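Local coordinates for protein hydrogenase (NiFe) small subunit HydA (Allochromatium vinosum, PDB 3MYR) that probably carries electrons through its chain of iron-sulfur clusters as the small subunit of a [NiFe] hydrogenase that oxidises hydrogen with an acceptor, at residues C147-P151 with M152-G156; N226-T230 with M231-D235; G236-P240 with V241-H245. All blocks are in the same frame, centred on the assembly; numbering follows the deposited sequence.

How the contacts relate
All three contacts are local, and each lies beside an iron-sulfur cluster. Contact 1 is the most buried and central, a loop that carries one cysteine of a [4Fe-4S] cluster and then turns into helix 151-164; its chemistry is helix-start hydrogen bonding with aliphatic packing. Contacts 2 and 3 are successive helix-free pieces of the C-terminal part and both touch the [3Fe-4S] cluster, contact 2 through a thiolate ligand and an indole N-H, contact 3 through ring carbons of W239 and P240. Contact 2 reaches the surface; contact 3 is mostly buried against the large subunit. W233 packs on 147-151, and the K232 to E242 salt bridge ties 226-235 to 236-245.

Contact 1: C147-P151 with M152-G156; sequences CPPIP and MVITG. With SF4 (iron/sulfur cluster), chain I.
The carbonyl oxygen of I150 takes two backbone N-H groups from the first turn of the helix. V153 N comes to 2.8 Å from I150 O, approaching from above the carbonyl plane and with a bent N-H angle of 132°, while I154 N, 3.1 Å from I150 O, is much straighter and lies nearly along the C=O axis. One residue further along, T155 N donates to P151 O at 3.2 Å. I150 therefore sits at the N-cap of helix 151-164, and P151, which has no N-H to give, fills its first position. This is the loop-to-helix junction that follows strand 141-144 in the N-terminal, flavodoxin-like domain, which holds this [4Fe-4S] cluster; at its start C147 SG binds iron FE1 at 2.3 Å, next to a cis peptide at P148. Side chains back up the turn: I150 CB meets V153 CG2 at 3.7 Å, V153 CG2 lying beside its own backbone N and anti to the carbonyl carbon, on the side where I150 CB comes up. P149 CB rests on I154 CG1 at 3.8 Å. P149 O is held by S20 of helix 16-23, and C147 O by R59 and K211 of the large subunit.

Contact 2: N226-T230 with M231-D235; sequences NACAT and MKWND. With F3S (Fe3-s4 cluster), chain K.
C228 and W233 meet at the [3Fe-4S] cluster, where the cysteine sulfur is both an iron ligand and a hydrogen-bond acceptor. C228 SG binds iron FE4 of the cluster at 2.3 Å, and W233 NE1 points its N-H at that same C228 SG across 3.5 Å, with an angle of 154° at the hydrogen. The sulfur lies near the indole plane, so this is an edge-on sulfur-aromatic contact made through the pyrrole N-H and not over a face. Such a donor would be expected to draw some negative charge from the thiolate and so to influence the cluster's potential. The ring also passes cluster sulfide S4, 3.6 Å from W233 NE1. N226 also reaches the cluster, its ND2 3.6 Å from sulfide S3, while its OD1 takes the N-H of A227 and helps hold the amide in place. Replacing W233 by a phenylalanine would probably leave C228 SG without this N-H donor and open a gap beside P151 and I150, against which the indole packs.

Further out, the backbone turn from A227 to K232 links the cysteine to the indole and helps to set where they stand. A227 O is the hub: M231 N donates to it at 2.8 Å, T230 N donates as well, and K232 N adds a weak bond. M231 then carries its side chain onto M152 and V153 of helix 151-164, having CG anti to the backbone N (chi1 180°). K232 gives its amine to a salt bridge with E242. Nearer the turn, K232 CA lies 3.1 Å from C228 O in a CA-H...O contact.

Contact 3: G236-P240 with V241-H245; sequences GTSWP and VEAGH. With F3S (Fe3-s4 cluster), chain K.
W239 and P240 line part of the [3Fe-4S] pocket, with V241 and the backbone of E242 over one face of the indole; P240 also packs on N216 of the large subunit. V241 CB stands over the six-membered ring of W239, 3.5 Å from its centroid and 20° off the normal, a CH-pi contact displaced toward the rim; the closest pair, V241 CB to W239 CH2, is a tight 3.3 Å. E242 CB comes up to the pyrrole side, 3.5 Å from W239 CD1. The carboxylate of E242 is turned at right angles to the indole plane. W239 CG sits between its backbone N and carbonyl carbon (chi1 67°), which folds the ring back beneath the residues that follow it.

In this arrangement the chain passes through a type I beta turn, V241 to G244, entirely without regular helix or strand. A243 N donates to W239 O at 3.0 Å, nearly straight at 165°, and H245 N reaches back over the turn to P240 O at 3.1 Å. The cluster's S2 lies in the plane of the indole at its edge, 3.7 Å from W239 CE3, and P240 CG approaches the same sulfide, so both residues offer it carbon alone. V241 also touches a [4Fe-4S] cluster, so the loop contacts two clusters.

E242 stretches out fully past S238, its CG 3.7 Å from S238 OG. Its OE1 forms a salt bridge with R238 of the large subunit, OE2 being taken by K232. The ring of H245, hydrogen-bonded through NE2 to Y262 OH, meets W54 of the large subunit edge-to-face.

Contact 1: C147-P151 with M152-G156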
# COMPACT_ATOMS: atom_id res chain seq x y z
N CYS A 147 11.59 3.87 8.39
CA CYS A 147 10.57 2.88 8.03
C CYS A 147 9.26 3.66 7.75
O CYS A 147 8.36 3.75 8.62
CB CYS A 147 10.43 1.89 9.21
SG CYS A 147 9.45 0.46 8.72
N PRO A 148 9.20 4.38 6.62
CA PRO A 148 10.29 4.50 5.62
C PRO A 148 11.12 5.75 5.99
O PRO A 148 10.76 6.46 6.95
CB PRO A 148 9.54 4.71 4.30
CG PRO A 148 8.24 5.49 4.74
CD PRO A 148 7.96 5.06 6.20
N PRO A 149 12.24 5.98 5.32
CA PRO A 149 13.01 7.20 5.48
C PRO A 149 12.11 8.37 5.05
O PRO A 149 11.19 8.23 4.24
CB PRO A 149 14.17 7.05 4.39
CG PRO A 149 14.22 5.48 4.13
CD PRO A 149 12.74 5.14 4.21
N ILE A 150 12.47 9.54 5.52
CA ILE A 150 11.83 10.80 5.09
C ILE A 150 11.92 11.04 3.58
O ILE A 150 12.98 10.93 3.00
CB ILE A 150 12.46 11.96 5.83
CG1 ILE A 150 12.22 11.76 7.36
CG2 ILE A 150 11.76 13.31 5.44
CD1 ILE A 150 13.17 12.75 8.25
N PRO A 151 10.83 11.52 2.97
CA PRO A 151 10.87 11.56 1.48
C PRO A 151 12.02 12.41 1.00
O PRO A 151 12.71 11.99 0.05
CB PRO A 151 9.55 12.27 1.12
CG PRO A 151 8.57 11.71 2.21
CD PRO A 151 9.46 11.58 3.50
N MET A 152 12.19 13.61 1.60
CA MET A 152 13.25 14.50 1.11
C MET A 152 14.63 14.13 1.61
O MET A 152 15.61 14.63 1.07
CB MET A 152 12.91 15.95 1.37
CG MET A 152 11.97 16.34 0.19
SD MET A 152 11.91 18.06 -0.05
CE MET A 152 11.00 18.62 1.41
N VAL A 153 14.73 13.11 2.48
CA VAL A 153 16.05 12.47 2.72
C VAL A 153 16.40 11.57 1.56
O VAL A 153 17.55 11.56 1.10
CB VAL A 153 16.08 11.72 4.06
CG1 VAL A 153 17.32 10.81 4.16
CG2 VAL A 153 16.01 12.73 5.21
N ILE A 154 15.45 10.76 1.11
CA ILE A 154 15.72 9.91 -0.08
C ILE A 154 16.16 10.76 -1.28
O ILE A 154 17.19 10.51 -1.85
CB ILE A 154 14.54 9.04 -0.44
CG1 ILE A 154 14.12 8.24 0.80
CG2 ILE A 154 14.89 8.03 -1.59
CD1 ILE A 154 12.76 7.53 0.60
N THR A 155 15.39 11.77 -1.66
CA THR A 155 15.78 12.53 -2.84
C THR A 155 16.99 13.44 -2.52
O THR A 155 17.73 13.78 -3.40
CB THR A 155 14.59 13.39 -3.37
OG1 THR A 155 14.07 14.18 -2.28
CG2 THR A 155 13.44 12.51 -3.83
N GLY A 156 17.13 13.88 -1.28
CA GLY A 156 18.31 14.60 -0.81
C GLY A 156 19.65 13.86 -1.05
O GLY A 156 20.63 14.45 -1.51
FE1 SF4 I . 9.70 0.00 6.52
FE2 SF4 I . 10.69 0.52 3.96
FE3 SF4 I . 11.13 -1.97 5.21
FE4 SF4 I . 8.50 -0.90 4.27
S1 SF4 I . 10.43 -1.63 2.99
S2 SF4 I . 9.05 -2.14 6.07
S3 SF4 I . 8.72 1.26 4.98
S4 SF4 I . 11.88 0.04 5.93

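Contact 2: N226-T230 with M231-D235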
# COMPACT_ATOMS: atom_id res chain seq x y z
N ASN A 226 18.11 10.34 13.04
CA ASN A 226 17.22 10.60 11.87
C ASN A 226 16.99 12.09 11.87
O ASN A 226 17.42 12.74 12.83
CB ASN A 226 15.88 9.83 11.95
CG ASN A 226 15.29 9.54 10.56
OD1 ASN A 226 15.67 10.19 9.62
ND2 ASN A 226 14.43 8.51 10.41
N ALA A 227 16.38 12.64 10.81
CA ALA A 227 16.23 14.09 10.64
C ALA A 227 14.81 14.56 10.98
O ALA A 227 14.44 15.70 10.66
CB ALA A 227 16.53 14.50 9.16
N CYS A 228 14.00 13.68 11.58
CA CYS A 228 12.57 13.98 11.76
C CYS A 228 12.38 15.24 12.62
O CYS A 228 11.40 15.97 12.45
CB CYS A 228 11.89 12.79 12.48
SG CYS A 228 12.29 11.21 11.66
N ALA A 229 13.23 15.41 13.63
CA ALA A 229 13.02 16.49 14.59
C ALA A 229 13.41 17.87 13.98
O ALA A 229 12.97 18.88 14.48
CB ALA A 229 13.85 16.22 15.90
N THR A 230 14.25 17.88 12.93
CA THR A 230 14.66 19.12 12.25
C THR A 230 14.03 19.33 10.88
O THR A 230 13.55 20.42 10.61
CB THR A 230 16.18 19.16 12.12
OG1 THR A 230 16.65 17.94 11.49
CG2 THR A 230 16.82 19.20 13.59
N MET A 231 14.14 18.36 9.98
CA MET A 231 13.55 18.49 8.65
C MET A 231 12.04 18.25 8.76
O MET A 231 11.25 18.87 8.05
CB MET A 231 14.18 17.42 7.71
CG MET A 231 13.59 17.50 6.31
SD MET A 231 14.27 16.18 5.27
CE MET A 231 16.09 16.61 5.32
N LYS A 232 11.62 17.32 9.64
CA LYS A 232 10.18 16.91 9.72
C LYS A 232 9.72 16.20 8.45
O LYS A 232 10.54 16.04 7.54
CB LYS A 232 9.26 18.10 10.00
CG LYS A 232 9.64 18.84 11.29
CD LYS A 232 8.45 19.71 11.70
CE LYS A 232 8.86 20.57 12.93
NZ LYS A 232 7.73 21.52 13.34
N TRP A 233 8.44 15.76 8.42
CA TRP A 233 7.93 14.91 7.38
C TRP A 233 6.98 15.61 6.45
O TRP A 233 6.20 16.44 6.88
CB TRP A 233 7.12 13.79 8.02
CG TRP A 233 8.02 12.67 8.40
CD1 TRP A 233 8.85 12.56 9.55
CD2 TRP A 233 8.18 11.50 7.63
NE1 TRP A 233 9.51 11.30 9.49
CE2 TRP A 233 9.04 10.62 8.37
CE3 TRP A 233 7.52 11.00 6.46
CZ2 TRP A 233 9.43 9.36 7.85
CZ3 TRP A 233 7.88 9.69 5.97
CH2 TRP A 233 8.81 8.89 6.69
N ASN A 234 6.97 15.21 5.18
CA ASN A 234 5.92 15.65 4.22
C ASN A 234 5.94 17.13 3.99
O ASN A 234 4.94 17.85 4.20
CB ASN A 234 4.53 15.16 4.68
CG ASN A 234 4.48 13.60 4.81
OD1 ASN A 234 4.49 13.04 5.92
ND2 ASN A 234 4.45 12.90 3.65
N ASP A 235 7.09 17.59 3.53
CA ASP A 235 7.34 18.99 3.29
C ASP A 235 7.21 19.83 4.57
O ASP A 235 6.52 20.84 4.55
CB ASP A 235 6.41 19.49 2.19
CG ASP A 235 6.98 20.74 1.49
OD1 ASP A 235 8.16 21.03 1.76
OD2 ASP A 235 6.25 21.44 0.79
FE1 F3S K . 11.32 8.04 15.21
FE3 F3S K . 11.05 6.89 12.80
FE4 F3S K . 11.44 9.46 12.91
S1 F3S K . 9.87 6.37 14.65
S2 F3S K . 10.59 10.11 14.80
S3 F3S K . 12.91 7.90 13.60
S4 F3S K . 10.12 8.44 11.51

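Contact 3: G236-P240 with V241-H245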
# COMPACT_ATOMS: atom_id res chain seq x y z
N GLY A 236 7.78 19.35 5.69
CA GLY A 236 7.86 20.16 6.90
C GLY A 236 6.50 20.25 7.65
O GLY A 236 6.33 21.14 8.45
N THR A 237 5.59 19.30 7.45
CA THR A 237 4.22 19.35 8.02
C THR A 237 4.25 18.98 9.53
O THR A 237 3.66 19.67 10.35
CB THR A 237 3.27 18.38 7.24
OG1 THR A 237 3.22 18.78 5.85
CG2 THR A 237 1.85 18.36 7.85
N SER A 238 4.84 17.84 9.85
CA SER A 238 4.82 17.35 11.19
C SER A 238 5.86 16.25 11.32
O SER A 238 6.64 16.02 10.43
CB SER A 238 3.44 16.82 11.54
OG SER A 238 3.30 16.66 12.95
N TRP A 239 5.92 15.63 12.46
CA TRP A 239 6.72 14.43 12.66
C TRP A 239 6.16 13.63 13.85
O TRP A 239 5.29 14.12 14.56
CB TRP A 239 8.19 14.76 12.84
CG TRP A 239 8.55 15.51 14.11
CD1 TRP A 239 8.38 16.84 14.33
CD2 TRP A 239 9.35 15.00 15.19
NE1 TRP A 239 8.97 17.18 15.55
CE2 TRP A 239 9.57 16.06 16.08
CE3 TRP A 239 9.97 13.74 15.45
CZ2 TRP A 239 10.34 15.93 17.24
CZ3 TRP A 239 10.72 13.59 16.61
CH2 TRP A 239 10.87 14.66 17.51
N PRO A 240 6.62 12.38 14.04
CA PRO A 240 5.88 11.52 14.98
C PRO A 240 5.71 12.09 16.38
O PRO A 240 4.60 12.11 16.90
CB PRO A 240 6.76 10.29 15.04
CG PRO A 240 7.07 10.11 13.48
CD PRO A 240 7.49 11.59 13.15
N VAL A 241 6.76 12.65 16.96
CA VAL A 241 6.66 13.18 18.31
C VAL A 241 5.82 14.47 18.32
O VAL A 241 4.99 14.70 19.21
CB VAL A 241 8.10 13.44 18.88
CG1 VAL A 241 8.02 14.36 20.17
CG2 VAL A 241 8.80 12.07 19.20
N GLU A 242 5.91 15.27 17.26
CA GLU A 242 5.07 16.46 17.24
C GLU A 242 3.57 16.10 17.19
O GLU A 242 2.74 16.74 17.82
CB GLU A 242 5.43 17.35 16.05
CG GLU A 242 4.49 18.53 15.96
CD GLU A 242 4.84 19.53 14.82
OE1 GLU A 242 3.94 20.24 14.37
OE2 GLU A 242 6.00 19.65 14.41
N ALA A 243 3.22 15.06 16.47
CA ALA A 243 1.85 14.57 16.46
C ALA A 243 1.41 13.72 17.66
O ALA A 243 0.31 13.18 17.62
CB ALA A 243 1.56 13.77 15.11
N GLY A 244 2.30 13.50 18.63
CA GLY A 244 1.91 12.98 19.94
C GLY A 244 2.27 11.51 20.17
O GLY A 244 1.86 10.94 21.13
N HIS A 245 3.08 10.89 19.30
CA HIS A 245 3.45 9.50 19.54
C HIS A 245 4.95 9.41 19.82
O HIS A 245 5.74 10.02 19.10
CB HIS A 245 3.07 8.59 18.29
CG HIS A 245 3.09 7.12 18.62
ND1 HIS A 245 4.27 6.41 18.73
CD2 HIS A 245 2.10 6.29 19.02
CE1 HIS A 245 3.99 5.17 19.11
NE2 HIS A 245 2.69 5.07 19.30
FE1 F3S K . 11.32 8.04 15.21
FE3 F3S K . 11.05 6.89 12.80
FE4 F3S K . 11.44 9.46 12.91
S1 F3S K . 9.87 6.37 14.65
S2 F3S K . 10.59 10.11 14.80
S3 F3S K . 12.91 7.90 13.60
S4 F3S K . 10.12 8.44 11.51